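Side-chain contacts in 2-hydroxyisobutanoyl-CoA mutase large subunit (Aquincola tertiaricarbonis, PDB 4R3U), which catalyses, together with its small cobalamin-binding subunit, the interconversion of 2-hydroxyisobutyryl-CoA and (S)-3-hydroxybutyryl-CoA: residues Pro56-Arg59 with Thr60-Ala63; Leu213-Tyr216 with Met217-Glu221; Ala463-Thr466 with Ala467-Gln471. One frame throughout, in Å; residues are numbered along the deposited sequence.

Contact 1. Residues Pro56-Arg59 with Thr60-Ala63; sequences PVQR and TYTA
Y61 folds its ring back onto Q58, three residues earlier, so that one side chain meets both the backbone and the side chain of its partner. The polar part is a single hydrogen bond: the backbone N of Q58 donates to Y61 OH over 3.0 Å, with an N-H...O angle of 164°, so the phenol oxygen is used as an acceptor just after the short strand 56-57. The same oxygen also lies 3.4 Å from V57 CA, where the valine and tyrosine side chains run at about a right angle to each other.

The second part is packing over one ring face: a CH-pi contact from CB and a stack of the amide. Q58 CB sits 4.0 Å from the centroid of the Y61 ring, and Q58 CG follows at 3.9 Å from Y61 CZ. Farther out, Q58 CD stands 3.7 Å from Y61 CE2, and the whole amide lies nearly flat on the ring, the two planes only 10° apart. The first torsion of Q58 sets CG opposite its own carbonyl carbon (chi1 -62°), and the extended chain beyond then carries the amide across the face.

The backbone part is the bend that brings the two together. R59 takes helical backbone angles between extended neighbours, and its side chain leads away to a salt bridge with E44. T60 OG1 is hydrogen-bonded to the backbone O of I413 of the second large subunit, while the Y61 ring also meets that of Y421, on helix 420-442.

The arrangement is a tight bend just after a two-stranded antiparallel hairpin, in which V57 pairs with F49 through backbone bonds, and it lies where two large subunits pack together.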
ATOM      1  N   PRO A  56       8.056   0.205  23.689  1.00 31.62           N
ATOM      2  CA  PRO A  56       6.668   0.255  24.185  1.00 30.96           C
ATOM      3  C   PRO A  56       5.933   1.502  23.672  1.00 35.57           C
ATOM      4  O   PRO A  56       6.505   2.605  23.614  1.00 35.18           O
ATOM      5  CB  PRO A  56       6.823   0.249  25.708  1.00 33.38           C
ATOM      6  CG  PRO A  56       8.183   0.778  25.971  1.00 37.69           C
ATOM      7  CD  PRO A  56       9.036   0.451  24.773  1.00 33.39           C
ATOM      8  N   VAL A  57       4.660   1.310  23.271  1.00 31.46           N
ATOM      9  CA  VAL A  57       3.814   2.386  22.761  1.00 29.77           C
ATOM     10  C   VAL A  57       2.632   2.702  23.675  1.00 33.15           C
ATOM     11  O   VAL A  57       2.083   1.795  24.319  1.00 33.28           O
ATOM     12  CB  VAL A  57       3.397   2.213  21.283  1.00 32.08           C
ATOM     13  CG1 VAL A  57       4.612   2.187  20.381  1.00 30.70           C
ATOM     14  CG2 VAL A  57       2.529   0.970  21.071  1.00 31.78           C
ATOM     15  N   GLN A  58       2.271   4.002  23.761  1.00 28.04           N
ATOM     16  CA  GLN A  58       1.114   4.446  24.547  1.00 28.63           C
ATOM     17  C   GLN A  58      -0.178   4.264  23.696  1.00 31.13           C
ATOM     18  O   GLN A  58      -0.094   4.194  22.466  1.00 28.28           O
ATOM     19  CB  GLN A  58       1.253   5.931  24.945  1.00 30.81           C
ATOM     20  CG  GLN A  58       2.476   6.258  25.844  1.00 43.36           C
ATOM     21  CD  GLN A  58       2.751   7.746  25.977  1.00 47.38           C
ATOM     22  OE1 GLN A  58       1.928   8.599  25.656  1.00 48.42           O
ATOM     23  NE2 GLN A  58       3.920   8.102  26.441  1.00 36.78           N
ATOM     24  N   ARG A  59      -1.366   4.199  24.358  1.00 27.06           N
ATOM     25  CA  ARG A  59      -2.677   4.102  23.726  1.00 26.14           C
ATOM     26  C   ARG A  59      -2.849   5.254  22.737  1.00 32.14           C
ATOM     27  O   ARG A  59      -3.304   5.037  21.611  1.00 33.32           O
ATOM     28  CB  ARG A  59      -3.787   4.114  24.795  1.00 25.90           C
ATOM     29  CG  ARG A  59      -5.223   4.143  24.254  1.00 28.43           C
ATOM     30  CD  ARG A  59      -6.271   4.024  25.355  1.00 33.53           C
ATOM     31  NE  ARG A  59      -6.125   2.769  26.093  1.00 30.07           N
ATOM     32  CZ  ARG A  59      -5.561   2.650  27.294  1.00 46.15           C
ATOM     33  NH1 ARG A  59      -5.142   3.728  27.949  1.00 40.57           N
ATOM     34  NH2 ARG A  59      -5.428   1.457  27.854  1.00 30.60           N
ATOM     35  N   THR A  60      -2.462   6.473  23.165  1.00 29.92           N
ATOM     36  CA  THR A  60      -2.485   7.710  22.385  1.00 29.28           C
ATOM     37  C   THR A  60      -1.381   8.645  22.884  1.00 36.31           C
ATOM     38  O   THR A  60      -0.924   8.517  24.028  1.00 39.60           O
ATOM     39  CB  THR A  60      -3.907   8.335  22.349  1.00 32.97           C
ATOM     40  OG1 THR A  60      -4.162   8.869  21.050  1.00 27.20           O
ATOM     41  CG2 THR A  60      -4.148   9.400  23.450  1.00 30.81           C
ATOM     42  N   TYR A  61      -0.956   9.571  22.022  1.00 31.69           N
ATOM     43  CA  TYR A  61       0.056  10.574  22.330  1.00 32.27           C
ATOM     44  C   TYR A  61      -0.582  11.981  22.218  1.00 37.56           C
ATOM     45  O   TYR A  61      -1.389  12.234  21.314  1.00 36.59           O
ATOM     46  CB  TYR A  61       1.288  10.418  21.401  1.00 32.27           C
ATOM     47  CG  TYR A  61       2.099   9.166  21.657  1.00 33.01           C
ATOM     48  CD1 TYR A  61       1.661   7.921  21.205  1.00 34.34           C
ATOM     49  CD2 TYR A  61       3.320   9.224  22.323  1.00 34.03           C
ATOM     50  CE1 TYR A  61       2.388   6.758  21.469  1.00 35.27           C
ATOM     51  CE2 TYR A  61       4.070   8.069  22.565  1.00 34.49           C
ATOM     52  CZ  TYR A  61       3.602   6.838  22.131  1.00 39.01           C
ATOM     53  OH  TYR A  61       4.326   5.701  22.393  1.00 38.90           O
ATOM     54  N   THR A  62      -0.260  12.867  23.167  1.00 34.25           N
ATOM     55  CA  THR A  62      -0.755  14.246  23.201  1.00 34.69           C
ATOM     56  C   THR A  62       0.440  15.187  23.095  1.00 40.24           C
ATOM     57  O   THR A  62       1.582  14.714  23.027  1.00 39.24           O
ATOM     58  CB  THR A  62      -1.594  14.499  24.455  1.00 43.16           C
ATOM     59  OG1 THR A  62      -0.769  14.387  25.636  1.00 46.36           O
ATOM     60  CG2 THR A  62      -2.821  13.579  24.526  1.00 37.08           C
ATOM     61  N   ALA A  63       0.194  16.513  23.087  1.00 38.44           N
ATOM     62  CA  ALA A  63       1.276  17.500  23.005  1.00 38.94           C
ATOM     63  C   ALA A  63       2.184  17.442  24.227  1.00 40.99           C
ATOM     64  O   ALA A  63       3.362  17.793  24.114  1.00 41.61           O
ATOM     65  CB  ALA A  63       0.702  18.891  22.850  1.00 41.13           C
TER

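Contact 2. Residues Leu213-Tyr216 with Met217-Glu221; sequences LKEY and MAQKE
E215 reaches past the end of helix 213-219 to grip Q219 and E221. Its CB lies 3.2 Å from E221 O, and CG stays beside the same carbonyl oxygen. CG sits opposite the carbonyl carbon of E215 (chi1 -71°) and the chain bends at the next bond, which curls the carboxylate back over the helix terminus and places CD 3.5 Å from Q219 CB. At the tip the oxygens divide their work. OE1 accepts the backbone N-H of E221 (N to OE1 2.7 Å) on its anti lone pair, and it is tightly packed against E221 CB at 3.0 Å. OE2 receives Q219 NE2 over 2.8 Å on its syn lone pair; this bond is almost straight, at 174°, and lies in the plane of the amide. K214 NZ closes a salt bridge to OE2 at 2.5 Å from the anti side, and is also bonded to N180 and to the D211 carbonyl.

The helix itself ends in a wider pi-type turn, where K214 O accepts from both A218 N and Q219 N. Q219 touches the acyl-CoA substrate and lines the cobalamin pocket, and A218 O bonds to the cofactor; E215, which holds Q219, is thus consistent with a second-shell role. Its three donors would probably favour the ionised carboxylate, even with that of E221 (bonded to N180) nearby, while the NE2 bond probably limits turning of the Q219 amide.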
ATOM      1  N   LEU A 213      32.710  -2.632   7.440  1.00 22.01           N
ATOM      2  CA  LEU A 213      32.363  -2.885   8.841  1.00 21.11           C
ATOM      3  C   LEU A 213      31.050  -3.663   8.979  1.00 27.73           C
ATOM      4  O   LEU A 213      30.979  -4.639   9.741  1.00 29.94           O
ATOM      5  CB  LEU A 213      32.434  -1.587   9.688  1.00 20.24           C
ATOM      6  CG  LEU A 213      33.847  -0.872   9.713  1.00 22.99           C
ATOM      7  CD1 LEU A 213      33.793   0.481  10.354  1.00 23.10           C
ATOM      8  CD2 LEU A 213      34.911  -1.709  10.372  1.00 20.78           C
ATOM      9  N   LYS A 214      30.074  -3.342   8.123  1.00 23.11           N
ATOM     10  CA  LYS A 214      28.786  -4.010   8.122  1.00 22.50           C
ATOM     11  C   LYS A 214      28.872  -5.408   7.532  1.00 28.18           C
ATOM     12  O   LYS A 214      27.970  -6.207   7.740  1.00 28.20           O
ATOM     13  CB  LYS A 214      27.714  -3.129   7.437  1.00 24.72           C
ATOM     14  CG  LYS A 214      27.880  -2.917   5.946  1.00 21.03           C
ATOM     15  CD  LYS A 214      27.086  -3.895   5.102  1.00 12.27           C
ATOM     16  CE  LYS A 214      27.063  -3.420   3.667  1.00 22.47           C
ATOM     17  NZ  LYS A 214      28.369  -3.606   2.952  1.00 14.37           N
ATOM     18  N   GLU A 215      29.949  -5.699   6.770  1.00 26.18           N
ATOM     19  CA  GLU A 215      30.217  -7.018   6.173  1.00 24.65           C
ATOM     20  C   GLU A 215      30.639  -7.986   7.271  1.00 28.14           C
ATOM     21  O   GLU A 215      30.133  -9.101   7.323  1.00 27.79           O
ATOM     22  CB  GLU A 215      31.297  -6.911   5.085  1.00 25.52           C
ATOM     23  CG  GLU A 215      30.819  -6.206   3.807  1.00 26.70           C
ATOM     24  CD  GLU A 215      29.612  -6.838   3.146  1.00 24.92           C
ATOM     25  OE1 GLU A 215      29.472  -8.073   3.232  1.00 28.46           O
ATOM     26  OE2 GLU A 215      28.751  -6.095   2.632  1.00 36.78           O
ATOM     27  N   TYR A 216      31.512  -7.530   8.196  1.00 24.16           N
ATOM     28  CA  TYR A 216      31.933  -8.347   9.344  1.00 24.04           C
ATOM     29  C   TYR A 216      30.757  -8.574  10.298  1.00 28.09           C
ATOM     30  O   TYR A 216      30.574  -9.669  10.829  1.00 28.89           O
ATOM     31  CB  TYR A 216      33.125  -7.706  10.081  1.00 24.81           C
ATOM     32  CG  TYR A 216      34.363  -7.583   9.221  1.00 25.00           C
ATOM     33  CD1 TYR A 216      35.068  -8.712   8.810  1.00 26.31           C
ATOM     34  CD2 TYR A 216      34.843  -6.338   8.830  1.00 25.45           C
ATOM     35  CE1 TYR A 216      36.197  -8.604   7.992  1.00 28.13           C
ATOM     36  CE2 TYR A 216      35.977  -6.217   8.024  1.00 26.44           C
ATOM     37  CZ  TYR A 216      36.644  -7.353   7.596  1.00 31.07           C
ATOM     38  OH  TYR A 216      37.753  -7.235   6.787  1.00 26.66           O
ATOM     39  N   MET A 217      29.956  -7.524  10.479  1.00 23.65           N
ATOM     40  CA  MET A 217      28.785  -7.465  11.330  1.00 20.97           C
ATOM     41  C   MET A 217      27.620  -8.297  10.750  1.00 24.73           C
ATOM     42  O   MET A 217      26.961  -9.038  11.493  1.00 25.94           O
ATOM     43  CB  MET A 217      28.317  -5.995  11.405  1.00 21.62           C
ATOM     44  CG  MET A 217      29.016  -5.140  12.396  1.00 24.29           C
ATOM     45  SD  MET A 217      28.007  -3.650  12.638  1.00 26.91           S
ATOM     46  CE  MET A 217      29.164  -2.656  13.528  1.00 25.58           C
ATOM     47  N   ALA A 218      27.315  -8.117   9.450  1.00 19.51           N
ATOM     48  CA  ALA A 218      26.117  -8.708   8.849  1.00 19.32           C
ATOM     49  C   ALA A 218      26.166  -9.319   7.456  1.00 22.45           C
ATOM     50  O   ALA A 218      25.595 -10.375   7.299  1.00 20.68           O
ATOM     51  CB  ALA A 218      24.959  -7.714   8.930  1.00 19.62           C
ATOM     52  N   GLN A 219      26.688  -8.629   6.422  1.00 20.91           N
ATOM     53  CA  GLN A 219      26.573  -9.183   5.069  1.00 20.72           C
ATOM     54  C   GLN A 219      27.521 -10.342   4.694  1.00 25.70           C
ATOM     55  O   GLN A 219      27.206 -11.154   3.813  1.00 23.18           O
ATOM     56  CB  GLN A 219      26.417  -8.097   4.000  1.00 21.57           C
ATOM     57  CG  GLN A 219      26.203  -8.684   2.599  1.00 19.12           C
ATOM     58  CD  GLN A 219      25.620  -7.732   1.628  1.00 27.31           C
ATOM     59  OE1 GLN A 219      24.580  -8.016   1.062  1.00 22.00           O
ATOM     60  NE2 GLN A 219      26.281  -6.589   1.408  1.00 17.11           N
ATOM     61  N   LYS A 220      28.638 -10.453   5.436  1.00 24.57           N
ATOM     62  CA  LYS A 220      29.624 -11.535   5.351  1.00 23.46           C
ATOM     63  C   LYS A 220      30.448 -11.640   4.035  1.00 26.18           C
ATOM     64  O   LYS A 220      30.920 -12.726   3.663  1.00 25.03           O
ATOM     65  CB  LYS A 220      29.001 -12.865   5.814  1.00 24.28           C
ATOM     66  CG  LYS A 220      28.173 -12.763   7.095  1.00 29.35           C
ATOM     67  CD  LYS A 220      28.994 -12.392   8.331  1.00 29.35           C
ATOM     68  CE  LYS A 220      28.148 -12.292   9.562  1.00 30.91           C
ATOM     69  NZ  LYS A 220      28.337 -13.466  10.436  1.00 42.78           N
ATOM     70  N   GLU A 221      30.670 -10.487   3.378  1.00 22.33           N
ATOM     71  CA  GLU A 221      31.507 -10.409   2.180  1.00 22.93           C
ATOM     72  C   GLU A 221      32.808  -9.754   2.589  1.00 29.84           C
ATOM     73  O   GLU A 221      32.844  -8.563   2.848  1.00 31.58           O
ATOM     74  CB  GLU A 221      30.831  -9.613   1.047  1.00 23.19           C
ATOM     75  CG  GLU A 221      29.441 -10.110   0.688  1.00 26.20           C
ATOM     76  CD  GLU A 221      28.647  -9.210  -0.225  1.00 34.30           C
ATOM     77  OE1 GLU A 221      29.176  -8.153  -0.638  1.00 18.22           O
ATOM     78  OE2 GLU A 221      27.477  -9.551  -0.511  1.00 33.23           O
TER

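Contact 3. Residues Ala463-Thr466 with Ala467-Gln471; sequences AYET and ALRKQ
L468 lays its CG over one face of the Y464 ring, 4.2 Å from the centroid and 16° off the ring normal, in a CH-pi contact. The pair is one of two i to i+4 side-chain contacts on a regular alpha-helix, 454-472, whose turn is held here by backbone bonds such as L468 N to Y464 O at 2.9 Å. One branch of the leucine does most of the touching: CD1 comes to 3.5 Å from Y464 CE2, near the ring's rim, while CD2 leans toward the phenol end. Y464 CG stands opposite the backbone N (chi1 -173°), which swings the ring along the helix toward the leucine.

The second pair is ionic: R469 NE meets E465 OE2 in a salt bridge. R469 runs extended from CG to NE, whereas E465 bends at chi2 to meet it. A leucine in place of R469 would probably leave the E465 carboxylate without its mate here and also deprive D54, the salt-bridge partner of NH1, of its cation.

The small cobalamin-binding subunit covers this part of the helix, with Y464 against R38 and A467 against V35 of that chain, and K470 NZ in a salt bridge to its D127. Between E465 and R469 the grip is single: NE donates to the anti lone pair of OE2 over 2.8 Å, near the guanidinium plane, with the carboxylate turned 69° from that plane.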
ATOM      1  N   ALA A 463      17.047 -11.889  15.886  1.00 26.03           N
ATOM      2  CA  ALA A 463      16.726 -12.850  14.827  1.00 25.42           C
ATOM      3  C   ALA A 463      16.063 -14.109  15.417  1.00 30.84           C
ATOM      4  O   ALA A 463      15.050 -14.555  14.869  1.00 33.33           O
ATOM      5  CB  ALA A 463      17.999 -13.238  14.058  1.00 25.40           C
ATOM      6  N   TYR A 464      16.597 -14.638  16.546  1.00 24.00           N
ATOM      7  CA  TYR A 464      16.074 -15.827  17.208  1.00 25.48           C
ATOM      8  C   TYR A 464      14.735 -15.567  17.904  1.00 30.69           C
ATOM      9  O   TYR A 464      13.820 -16.386  17.809  1.00 29.15           O
ATOM     10  CB  TYR A 464      17.113 -16.453  18.159  1.00 26.51           C
ATOM     11  CG  TYR A 464      16.697 -17.788  18.756  1.00 28.80           C
ATOM     12  CD1 TYR A 464      16.605 -18.932  17.966  1.00 30.55           C
ATOM     13  CD2 TYR A 464      16.455 -17.917  20.115  1.00 30.52           C
ATOM     14  CE1 TYR A 464      16.247 -20.161  18.512  1.00 32.46           C
ATOM     15  CE2 TYR A 464      16.114 -19.145  20.676  1.00 32.75           C
ATOM     16  CZ  TYR A 464      16.000 -20.266  19.872  1.00 41.46           C
ATOM     17  OH  TYR A 464      15.639 -21.477  20.441  1.00 44.92           O
ATOM     18  N   GLU A 465      14.605 -14.405  18.569  1.00 28.87           N
ATOM     19  CA  GLU A 465      13.352 -14.006  19.205  1.00 28.62           C
ATOM     20  C   GLU A 465      12.264 -13.790  18.124  1.00 30.99           C
ATOM     21  O   GLU A 465      11.116 -14.190  18.334  1.00 31.08           O
ATOM     22  CB  GLU A 465      13.557 -12.781  20.121  1.00 30.14           C
ATOM     23  CG  GLU A 465      12.322 -12.329  20.902  1.00 39.31           C
ATOM     24  CD  GLU A 465      11.598 -13.332  21.789  1.00 50.97           C
ATOM     25  OE1 GLU A 465      12.267 -14.233  22.344  1.00 45.24           O
ATOM     26  OE2 GLU A 465      10.362 -13.196  21.953  1.00 40.55           O
ATOM     27  N   THR A 466      12.646 -13.247  16.940  1.00 25.84           N
ATOM     28  CA  THR A 466      11.726 -13.080  15.820  1.00 25.10           C
ATOM     29  C   THR A 466      11.214 -14.462  15.365  1.00 31.80           C
ATOM     30  O   THR A 466      10.002 -14.623  15.165  1.00 34.09           O
ATOM     31  CB  THR A 466      12.373 -12.312  14.677  1.00 27.13           C
ATOM     32  OG1 THR A 466      12.685 -10.975  15.086  1.00 31.27           O
ATOM     33  CG2 THR A 466      11.511 -12.301  13.429  1.00 19.84           C
ATOM     34  N   ALA A 467      12.132 -15.448  15.217  1.00 27.52           N
ATOM     35  CA  ALA A 467      11.805 -16.803  14.792  1.00 28.07           C
ATOM     36  C   ALA A 467      10.859 -17.468  15.788  1.00 33.17           C
ATOM     37  O   ALA A 467       9.875 -18.082  15.369  1.00 33.34           O
ATOM     38  CB  ALA A 467      13.071 -17.622  14.632  1.00 29.07           C
ATOM     39  N   LEU A 468      11.129 -17.316  17.099  1.00 30.04           N
ATOM     40  CA  LEU A 468      10.272 -17.873  18.141  1.00 31.02           C
ATOM     41  C   LEU A 468       8.883 -17.193  18.148  1.00 35.04           C
ATOM     42  O   LEU A 468       7.881 -17.879  18.405  1.00 34.62           O
ATOM     43  CB  LEU A 468      10.920 -17.756  19.528  1.00 31.09           C
ATOM     44  CG  LEU A 468      12.190 -18.555  19.796  1.00 34.91           C
ATOM     45  CD1 LEU A 468      12.734 -18.228  21.149  1.00 35.52           C
ATOM     46  CD2 LEU A 468      11.975 -20.046  19.675  1.00 37.07           C
ATOM     47  N   ARG A 469       8.827 -15.856  17.880  1.00 30.40           N
ATOM     48  CA  ARG A 469       7.567 -15.092  17.858  1.00 30.52           C
ATOM     49  C   ARG A 469       6.683 -15.495  16.679  1.00 32.41           C
ATOM     50  O   ARG A 469       5.470 -15.515  16.817  1.00 32.66           O
ATOM     51  CB  ARG A 469       7.817 -13.573  17.881  1.00 29.97           C
ATOM     52  CG  ARG A 469       8.170 -13.070  19.264  1.00 36.11           C
ATOM     53  CD  ARG A 469       8.359 -11.575  19.311  1.00 42.58           C
ATOM     54  NE  ARG A 469       9.133 -11.169  20.489  1.00 42.91           N
ATOM     55  CZ  ARG A 469       9.485  -9.915  20.765  1.00 52.18           C
ATOM     56  NH1 ARG A 469       9.128  -8.919  19.955  1.00 39.04           N
ATOM     57  NH2 ARG A 469      10.221  -9.649  21.832  1.00 35.22           N
ATOM     58  N   LYS A 470       7.306 -15.848  15.540  1.00 28.30           N
ATOM     59  CA  LYS A 470       6.673 -16.354  14.322  1.00 27.49           C
ATOM     60  C   LYS A 470       6.104 -17.763  14.592  1.00 32.78           C
ATOM     61  O   LYS A 470       5.026 -18.130  14.114  1.00 33.47           O
ATOM     62  CB  LYS A 470       7.740 -16.466  13.217  1.00 27.02           C
ATOM     63  CG  LYS A 470       7.636 -15.443  12.116  1.00 25.00           C
ATOM     64  CD  LYS A 470       8.763 -15.610  11.110  1.00 34.20           C
ATOM     65  CE  LYS A 470       8.501 -16.592   9.994  1.00 44.82           C
ATOM     66  NZ  LYS A 470       9.741 -16.786   9.187  1.00 51.74           N
ATOM     67  N   GLN A 471       6.866 -18.561  15.317  1.00 31.63           N
ATOM     68  CA  GLN A 471       6.517 -19.923  15.665  1.00 33.35           C
ATOM     69  C   GLN A 471       5.289 -19.942  16.583  1.00 37.41           C
ATOM     70  O   GLN A 471       4.312 -20.605  16.240  1.00 38.40           O
ATOM     71  CB  GLN A 471       7.738 -20.625  16.281  1.00 34.50           C
ATOM     72  CG  GLN A 471       7.507 -22.072  16.618  1.00 34.96           C
ATOM     73  CD  GLN A 471       8.692 -22.667  17.301  1.00 42.56           C
ATOM     74  OE1 GLN A 471       9.309 -23.577  16.775  1.00 42.57           O
ATOM     75  NE2 GLN A 471       9.023 -22.188  18.491  1.00 33.17           N
TER

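How the contacts relate
The three contacts follow one another along the chain and none touches another. Contact 2 belongs to the active site: the side chain of Q219 is about 3 Å from both the bound acyl-CoA and cobalamin, and about 3 Å from that of the substrate-binding H256. Contact 3, its centre about 22 Å from that of contact 2, approaches the cofactor more loosely, with the K470 side chain about 5 Å from cobalamin. Both reach the small subunit, with K220 and K470 each in a salt bridge to it. Contact 1 faces the second large subunit instead; its centre is about 36 Å from that of contact 2 and about 26 Å from that of contact 3, although the R59 side chain lies about 9 Å from a bound acyl-CoA.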